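Local coordinates for protein 4-hydroxybutyrate CoA-transferase (Porphyromonas gingivalis, PDB 3EH7) that probably transfers coenzyme A between acyl-CoA thioesters and carboxylic acids such as acetate or 4-hydroxybutyrate, at residues K268-F273 against E291-D296. Numbering follows the deposited sequence.
Sequences KMVATF and ELYPVD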
# COMPACT_ATOMS: atom_id res chain seq x y z
N LYS A 268 -25.52 -6.28 8.98
CA LYS A 268 -24.73 -7.49 9.20
C LYS A 268 -23.38 -7.18 9.82
O LYS A 268 -22.81 -6.13 9.53
CB LYS A 268 -24.48 -8.23 7.87
CG LYS A 268 -25.74 -8.49 7.00
CD LYS A 268 -26.69 -9.48 7.65
CE LYS A 268 -27.92 -9.70 6.76
NZ LYS A 268 -27.52 -10.09 5.38
N MSE A 269 -22.88 -8.09 10.67
CA MSE A 269 -21.51 -8.04 11.15
C MSE A 269 -20.70 -8.91 10.20
O MSE A 269 -20.90 -10.11 10.14
CB MSE A 269 -21.41 -8.60 12.57
CG MSE A 269 -22.24 -7.85 13.63
SE MSE A 269 -22.57 -9.06 15.12
CE MSE A 269 -24.37 -9.59 14.58
N VAL A 270 -19.79 -8.28 9.46
CA VAL A 270 -18.98 -8.97 8.45
C VAL A 270 -17.55 -9.08 8.96
O VAL A 270 -16.99 -8.09 9.47
CB VAL A 270 -19.04 -8.19 7.14
CG1 VAL A 270 -18.04 -8.73 6.12
CG2 VAL A 270 -20.47 -8.21 6.60
N ALA A 271 -16.99 -10.27 8.86
CA ALA A 271 -15.67 -10.60 9.36
C ALA A 271 -15.11 -11.73 8.50
O ALA A 271 -15.80 -12.26 7.66
CB ALA A 271 -15.73 -11.02 10.87
N THR A 272 -13.86 -12.11 8.73
CA THR A 272 -13.26 -13.26 8.04
C THR A 272 -12.91 -14.39 8.99
O THR A 272 -12.88 -15.53 8.57
CB THR A 272 -12.09 -12.84 7.11
OG1 THR A 272 -11.84 -13.87 6.15
CG2 THR A 272 -10.79 -12.48 7.86
N PHE A 273 -12.69 -14.08 10.28
CA PHE A 273 -12.56 -15.10 11.34
C PHE A 273 -13.04 -14.52 12.67
O PHE A 273 -13.25 -13.29 12.82
CB PHE A 273 -11.13 -15.71 11.40
CG PHE A 273 -10.08 -14.87 12.12
CD1 PHE A 273 -9.40 -13.85 11.45
CD2 PHE A 273 -9.77 -15.11 13.45
CE1 PHE A 273 -8.43 -13.06 12.09
CE2 PHE A 273 -8.79 -14.31 14.13
CZ PHE A 273 -8.11 -13.30 13.44
N GLU A 291 -21.96 -12.71 9.20
CA GLU A 291 -21.56 -13.29 7.95
C GLU A 291 -20.05 -13.28 7.82
O GLU A 291 -19.41 -12.22 7.91
CB GLU A 291 -22.24 -12.56 6.77
CG GLU A 291 -23.72 -12.84 6.70
CD GLU A 291 -24.44 -12.13 5.55
OE1 GLU A 291 -23.83 -11.29 4.85
OE2 GLU A 291 -25.65 -12.38 5.40
N LEU A 292 -19.47 -14.47 7.66
CA LEU A 292 -18.06 -14.57 7.33
C LEU A 292 -17.88 -14.78 5.84
O LEU A 292 -18.68 -15.48 5.21
CB LEU A 292 -17.35 -15.68 8.08
CG LEU A 292 -17.25 -15.58 9.61
CD1 LEU A 292 -16.07 -16.38 10.18
CD2 LEU A 292 -17.27 -14.12 10.11
N TYR A 293 -16.83 -14.15 5.31
CA TYR A 293 -16.39 -14.34 3.92
C TYR A 293 -14.88 -14.58 3.93
O TYR A 293 -14.18 -14.22 4.88
CB TYR A 293 -16.69 -13.11 3.08
CG TYR A 293 -18.13 -12.70 3.02
CD1 TYR A 293 -18.70 -11.94 4.04
CD2 TYR A 293 -18.94 -13.07 1.94
CE1 TYR A 293 -20.03 -11.57 3.99
CE2 TYR A 293 -20.25 -12.72 1.87
CZ TYR A 293 -20.81 -11.96 2.88
OH TYR A 293 -22.16 -11.62 2.80
N PRO A 294 -14.36 -15.17 2.85
CA PRO A 294 -12.93 -15.36 2.77
C PRO A 294 -12.16 -14.04 2.72
O PRO A 294 -12.69 -12.96 2.34
CB PRO A 294 -12.74 -16.20 1.49
CG PRO A 294 -14.02 -16.17 0.78
CD PRO A 294 -15.09 -15.82 1.75
N VAL A 295 -10.91 -14.13 3.14
CA VAL A 295 -10.14 -12.93 3.40
C VAL A 295 -9.92 -12.06 2.13
O VAL A 295 -9.78 -10.83 2.25
CB VAL A 295 -8.81 -13.26 4.13
CG1 VAL A 295 -7.83 -14.07 3.19
CG2 VAL A 295 -8.18 -11.95 4.68
N ASP A 296 -9.92 -12.68 0.94
CA ASP A 296 -9.75 -11.93 -0.29
C ASP A 296 -10.96 -11.07 -0.61
O ASP A 296 -10.88 -10.20 -1.46
CB ASP A 296 -9.39 -12.83 -1.49
CG ASP A 296 -10.41 -13.92 -1.75
OD1 ASP A 296 -10.97 -14.50 -0.81
OD2 ASP A 296 -10.60 -14.24 -2.92
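K268 and E291 form a salt bridge at one end of two parallel strands, with K268 NZ 3.0 Å from E291 OE2. The ammonium group lies above the carboxylate plane, 44° out of it. The other carboxylate oxygen, OE1, accepts a 2.7 Å bond from Y293 OH, so each oxygen of the E291 carboxylate has a partner, and both are met from above the carboxylate plane. Y293 CG is anti to its own carbonyl carbon (chi1 -58°), which turns the ring back along the strand to E291. V270 CG1 meets ring atom CD1 of Y293 obliquely at 3.9 Å. On the opposite face of the sheet from V270 and E291, A271 CB touches L292 CD2 at 3.5 Å. L292 CD1 reaches on to the backbone of T272 and F273. Three backbone bonds join the strands: E291 N to M269 O, A271 N to E291 O and Y293 N to A271 O. Beyond them, T272 OG1 donates to Y293 O at 2.7 Å, in the carbonyl plane. This bond ties the loop after strand 269-271 to the Y293-P294 link into helix 295-298, where P294 is the N-cap residue. Strands 269-271 and 290-292 are neighbours, linked through helix 278-284 in a beta-alpha-beta crossover in the largely parallel, Rossmann-like sheet of this CoA-transferase family.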